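Local atomic coordinates of HpcE (Thermus thermophilus, PDB entry 1WZO), a protein that probably catalyses the isomerisation of 2-hydroxyhepta-2,4-diene-1,7-dioate in aromatic-acid breakdown, as a member of the fumarylacetoacetate hydrolase family. Residues V35-L47 with D149-E161. Numbering follows the deposited sequence.
Sequences VTWLLPFTPGKIL and DTFLPLGPFLVVE
The carbonyl oxygen of Leu38 accepts hydrogen bonds from water 1 and probably from water 2, which link it to the backbone of 149-161. Water 1 lies 3.1 Å from Leu38 O and donates also to Leu154 O, at 2.7 Å, while water 2 lies within bonding distance of both Leu38 O and Pro156 O, though it has more acceptors near it than protons to give. Beside this bridge Pro40, which has no N-H to satisfy, lays its ring over the corner of 149-161 at Pro156, its CB 3.6 Å from Leu158 N. A CB on Gly155 would crowd Pro40 CD and be jammed against Leu154 O, so glycine suits the corner; the cis peptide before Pro156 completes the bend. Trp37 turns CG anti to its carbonyl carbon (chi1 -68°), bringing the benzene end of the indole to Pro156 CB and Phe157. Phe157 CE2 meets the indole rim near its plane, 3.7 Å from CZ3 of Trp37. Replacing Trp37 by an alanine would probably open a gap beside Pro156 and leave the Phe157 ring without this partner. Further along, leucines fill the contact with branched methyls: Leu154 CD2 lies 4.0 Å from Pro43 CG and also touches Phe41 CZ, and Leu152 CD2 meets Ile46 CD1 tip to tip at 3.8 Å. The contact ties the loop between strands 36-37 and 46-50 to strand 152-159, with Leu78 of strand 78-79 and Val210 of strand 210-212 packing against its apolar side chains and strand 2-8 pairing with 36-37.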
loop_
_atom_site.group_PDB
_atom_site.type_symbol
_atom_site.label_atom_id
_atom_site.label_comp_id
_atom_site.label_asym_id
_atom_site.label_seq_id
_atom_site.Cartn_x
_atom_site.Cartn_y
_atom_site.Cartn_z
ATOM N N VAL B 35 25.157 2.200 -6.933
ATOM C CA VAL B 35 23.758 2.248 -6.530
ATOM C C VAL B 35 23.563 2.258 -5.018
ATOM O O VAL B 35 24.497 2.033 -4.253
ATOM C CB VAL B 35 22.978 1.040 -7.108
ATOM C CG1 VAL B 35 23.162 0.976 -8.617
ATOM C CG2 VAL B 35 23.459 -0.247 -6.466
ATOM N N THR B 36 22.335 2.529 -4.596
ATOM C CA THR B 36 22.013 2.529 -3.177
ATOM C C THR B 36 21.140 1.310 -2.918
ATOM O O THR B 36 20.046 1.200 -3.466
ATOM C CB THR B 36 21.247 3.796 -2.776
ATOM O OG1 THR B 36 22.060 4.944 -3.052
ATOM C CG2 THR B 36 20.910 3.766 -1.293
ATOM N N TRP B 37 21.634 0.387 -2.101
ATOM C CA TRP B 37 20.880 -0.821 -1.784
ATOM C C TRP B 37 19.637 -0.499 -0.976
ATOM O O TRP B 37 19.637 0.415 -0.150
ATOM C CB TRP B 37 21.730 -1.805 -0.976
ATOM C CG TRP B 37 22.873 -2.403 -1.725
ATOM C CD1 TRP B 37 24.132 -1.880 -1.870
ATOM C CD2 TRP B 37 22.874 -3.653 -2.424
ATOM N NE1 TRP B 37 24.915 -2.734 -2.612
ATOM C CE2 TRP B 37 24.168 -3.829 -2.966
ATOM C CE3 TRP B 37 21.908 -4.644 -2.642
ATOM C CZ2 TRP B 37 24.520 -4.958 -3.716
ATOM C CZ3 TRP B 37 22.260 -5.769 -3.389
ATOM C CH2 TRP B 37 23.556 -5.913 -3.915
ATOM N N LEU B 38 18.576 -1.257 -1.227
ATOM C CA LEU B 38 17.319 -1.095 -0.512
ATOM C C LEU B 38 16.963 -2.478 0.016
ATOM O O LEU B 38 17.710 -3.436 -0.192
ATOM C CB LEU B 38 16.218 -0.619 -1.463
ATOM C CG LEU B 38 16.444 0.693 -2.220
ATOM C CD1 LEU B 38 15.305 0.913 -3.204
ATOM C CD2 LEU B 38 16.526 1.853 -1.237
ATOM N N LEU B 39 15.833 -2.584 0.708
ATOM C CA LEU B 39 15.385 -3.877 1.199
ATOM C C LEU B 39 15.011 -4.669 -0.060
ATOM O O LEU B 39 14.466 -4.108 -1.012
ATOM C CB LEU B 39 14.158 -3.708 2.102
ATOM C CG LEU B 39 14.371 -2.932 3.403
ATOM C CD1 LEU B 39 13.019 -2.668 4.075
ATOM C CD2 LEU B 39 15.282 -3.726 4.328
ATOM N N PRO B 40 15.310 -5.976 -0.087
ATOM C CA PRO B 40 14.985 -6.797 -1.260
ATOM C C PRO B 40 13.491 -6.921 -1.557
ATOM O O PRO B 40 13.103 -7.344 -2.640
ATOM C CB PRO B 40 15.643 -8.143 -0.936
ATOM C CG PRO B 40 15.672 -8.167 0.562
ATOM C CD PRO B 40 16.078 -6.754 0.899
ATOM N N PHE B 41 12.661 -6.546 -0.591
ATOM C CA PHE B 41 11.212 -6.596 -0.750
ATOM C C PHE B 41 10.620 -5.807 0.409
ATOM O O PHE B 41 11.349 -5.375 1.304
ATOM C CB PHE B 41 10.717 -8.056 -0.734
ATOM C CG PHE B 41 10.954 -8.769 0.574
ATOM C CD1 PHE B 41 9.984 -8.760 1.573
ATOM C CD2 PHE B 41 12.165 -9.409 0.824
ATOM C CE1 PHE B 41 10.220 -9.378 2.808
ATOM C CE2 PHE B 41 12.409 -10.029 2.055
ATOM C CZ PHE B 41 11.435 -10.010 3.046
ATOM N N THR B 42 9.312 -5.587 0.388
ATOM C CA THR B 42 8.672 -4.852 1.469
ATOM C C THR B 42 8.018 -5.857 2.411
ATOM O O THR B 42 6.998 -6.464 2.082
ATOM C CB THR B 42 7.613 -3.870 0.928
ATOM O OG1 THR B 42 8.250 -2.937 0.050
ATOM C CG2 THR B 42 6.959 -3.097 2.071
ATOM N N PRO B 43 8.612 -6.055 3.596
ATOM C CA PRO B 43 8.073 -7.002 4.574
ATOM C C PRO B 43 6.704 -6.621 5.122
ATOM O O PRO B 43 6.372 -5.438 5.235
ATOM C CB PRO B 43 9.129 -7.002 5.683
ATOM C CG PRO B 43 10.381 -6.563 4.997
ATOM C CD PRO B 43 9.889 -5.491 4.063
ATOM N N GLY B 44 5.909 -7.640 5.432
ATOM C CA GLY B 44 4.616 -7.423 6.040
ATOM C C GLY B 44 4.995 -7.459 7.513
ATOM O O GLY B 44 5.886 -6.716 7.926
ATOM N N LYS B 45 4.369 -8.326 8.299
ATOM C CA LYS B 45 4.709 -8.419 9.709
ATOM C C LYS B 45 5.905 -9.342 9.904
ATOM O O LYS B 45 6.093 -10.309 9.159
ATOM C CB LYS B 45 3.516 -8.912 10.534
ATOM C CG LYS B 45 2.834 -10.167 10.010
ATOM C CD LYS B 45 1.671 -10.558 10.933
ATOM C CE LYS B 45 0.887 -11.766 10.401
ATOM N NZ LYS B 45 0.219 -11.476 9.096
ATOM N N ILE B 46 6.696 -9.034 10.927
ATOM C CA ILE B 46 7.906 -9.772 11.246
ATOM C C ILE B 46 7.864 -10.340 12.654
ATOM O O ILE B 46 7.706 -9.592 13.626
ATOM C CB ILE B 46 9.134 -8.839 11.155
ATOM C CG1 ILE B 46 9.148 -8.120 9.800
ATOM C CG2 ILE B 46 10.424 -9.642 11.360
ATOM C CD1 ILE B 46 10.085 -6.907 9.754
ATOM N N LEU B 47 8.015 -11.659 12.767
ATOM C CA LEU B 47 8.043 -12.320 14.067
ATOM C C LEU B 47 9.380 -13.014 14.250
ATOM O O LEU B 47 9.926 -13.575 13.303
ATOM C CB LEU B 47 6.944 -13.375 14.188
ATOM C CG LEU B 47 5.488 -12.911 14.194
ATOM C CD1 LEU B 47 5.008 -12.752 12.762
ATOM C CD2 LEU B 47 4.623 -13.940 14.918
ATOM N N ASP B 149 14.459 1.877 16.027
ATOM C CA ASP B 149 14.727 2.215 14.630
ATOM C C ASP B 149 16.130 1.709 14.239
ATOM O O ASP B 149 17.094 1.859 14.997
ATOM C CB ASP B 149 14.666 3.731 14.413
ATOM C CG ASP B 149 13.243 4.293 14.485
ATOM O OD1 ASP B 149 12.269 3.511 14.542
ATOM O OD2 ASP B 149 13.109 5.537 14.471
ATOM N N THR B 150 16.212 1.108 13.056
ATOM C CA THR B 150 17.438 0.549 12.471
ATOM C C THR B 150 17.945 -0.744 13.096
ATOM O O THR B 150 19.013 -1.225 12.713
ATOM C CB THR B 150 18.645 1.540 12.475
ATOM O OG1 THR B 150 19.217 1.616 13.789
ATOM C CG2 THR B 150 18.220 2.923 11.995
ATOM N N PHE B 151 17.198 -1.319 14.033
ATOM C CA PHE B 151 17.658 -2.547 14.667
ATOM C C PHE B 151 17.376 -3.845 13.916
ATOM O O PHE B 151 17.480 -4.930 14.491
ATOM C CB PHE B 151 17.136 -2.654 16.107
ATOM C CG PHE B 151 18.102 -2.126 17.140
ATOM C CD1 PHE B 151 18.157 -2.688 18.412
ATOM C CD2 PHE B 151 18.980 -1.087 16.826
ATOM C CE1 PHE B 151 19.081 -2.229 19.365
ATOM C CE2 PHE B 151 19.904 -0.617 17.766
ATOM C CZ PHE B 151 19.955 -1.191 19.038
ATOM N N LEU B 152 17.017 -3.745 12.639
ATOM C CA LEU B 152 16.797 -4.955 11.857
ATOM C C LEU B 152 17.343 -4.898 10.437
ATOM O O LEU B 152 16.590 -4.801 9.466
ATOM C CB LEU B 152 15.313 -5.362 11.816
ATOM C CG LEU B 152 15.072 -6.715 11.120
ATOM C CD1 LEU B 152 15.963 -7.786 11.760
ATOM C CD2 LEU B 152 13.589 -7.126 11.229
ATOM N N PRO B 153 18.677 -4.897 10.299
ATOM C CA PRO B 153 19.222 -4.873 8.940
ATOM C C PRO B 153 18.646 -6.130 8.278
ATOM O O PRO B 153 18.479 -7.152 8.942
ATOM C CB PRO B 153 20.725 -4.976 9.181
ATOM C CG PRO B 153 20.898 -4.151 10.442
ATOM C CD PRO B 153 19.716 -4.587 11.300
ATOM N N LEU B 154 18.320 -6.059 6.996
ATOM C CA LEU B 154 17.741 -7.215 6.323
ATOM C C LEU B 154 18.143 -7.244 4.858
ATOM O O LEU B 154 17.976 -6.258 4.141
ATOM C CB LEU B 154 16.209 -7.186 6.432
ATOM C CG LEU B 154 15.440 -8.416 5.936
ATOM C CD1 LEU B 154 15.570 -9.527 6.959
ATOM C CD2 LEU B 154 13.964 -8.082 5.728
ATOM N N GLY B 155 18.675 -8.383 4.420
ATOM C CA GLY B 155 19.083 -8.519 3.033
ATOM C C GLY B 155 20.443 -9.182 2.905
ATOM O O GLY B 155 20.843 -9.954 3.776
ATOM N N PRO B 156 21.191 -8.878 1.833
ATOM C CA PRO B 156 20.769 -7.946 0.783
ATOM C C PRO B 156 19.846 -8.551 -0.269
ATOM O O PRO B 156 19.274 -7.829 -1.087
ATOM C CB PRO B 156 22.099 -7.477 0.187
ATOM C CG PRO B 156 22.978 -8.683 0.346
ATOM C CD PRO B 156 22.639 -9.154 1.742
ATOM N N PHE B 157 19.677 -9.869 -0.236
ATOM C CA PHE B 157 18.853 -10.528 -1.244
ATOM C C PHE B 157 17.672 -11.345 -0.749
ATOM O O PHE B 157 17.620 -11.774 0.403
ATOM C CB PHE B 157 19.709 -11.483 -2.087
ATOM C CG PHE B 157 21.017 -10.905 -2.533
ATOM C CD1 PHE B 157 22.209 -11.363 -1.986
ATOM C CD2 PHE B 157 21.058 -9.915 -3.504
ATOM C CE1 PHE B 157 23.431 -10.842 -2.403
ATOM C CE2 PHE B 157 22.275 -9.388 -3.926
ATOM C CZ PHE B 157 23.462 -9.854 -3.374
ATOM N N LEU B 158 16.725 -11.546 -1.656
ATOM C CA LEU B 158 15.578 -12.401 -1.408
ATOM C C LEU B 158 15.974 -13.587 -2.281
ATOM O O LEU B 158 15.758 -13.577 -3.496
ATOM C CB LEU B 158 14.281 -11.781 -1.927
ATOM C CG LEU B 158 13.092 -12.751 -1.933
ATOM C CD1 LEU B 158 12.934 -13.401 -0.566
ATOM C CD2 LEU B 158 11.816 -12.000 -2.328
ATOM N N VAL B 159 16.595 -14.582 -1.657
ATOM C CA VAL B 159 17.064 -15.767 -2.362
ATOM C C VAL B 159 15.956 -16.795 -2.552
ATOM O O VAL B 159 15.498 -17.425 -1.595
ATOM C CB VAL B 159 18.243 -16.403 -1.606
ATOM C CG1 VAL B 159 18.852 -17.536 -2.432
ATOM C CG2 VAL B 159 19.284 -15.332 -1.303
ATOM N N VAL B 160 15.539 -16.958 -3.804
ATOM C CA VAL B 160 14.478 -17.888 -4.155
ATOM C C VAL B 160 14.964 -19.059 -5.012
ATOM O O VAL B 160 15.827 -18.901 -5.880
ATOM C CB VAL B 160 13.351 -17.160 -4.916
ATOM C CG1 VAL B 160 12.778 -16.042 -4.051
ATOM C CG2 VAL B 160 13.890 -16.577 -6.213
ATOM N N GLU B 161 14.407 -20.237 -4.748
ATOM C CA GLU B 161 14.739 -21.445 -5.498
ATOM C C GLU B 161 16.213 -21.827 -5.450
ATOM O O GLU B 161 16.736 -22.366 -6.423
ATOM C CB GLU B 161 14.329 -21.276 -6.964
ATOM C CG GLU B 161 12.948 -20.682 -7.177
ATOM C CD GLU B 161 12.625 -20.484 -8.650
ATOM O OE1 GLU B 161 13.445 -19.864 -9.370
ATOM O OE2 GLU B 161 11.549 -20.945 -9.088
HETATM O O HOH W 1 19.088 -4.953 2.102
HETATM O O HOH W 2 17.947 -5.518 -2.215
#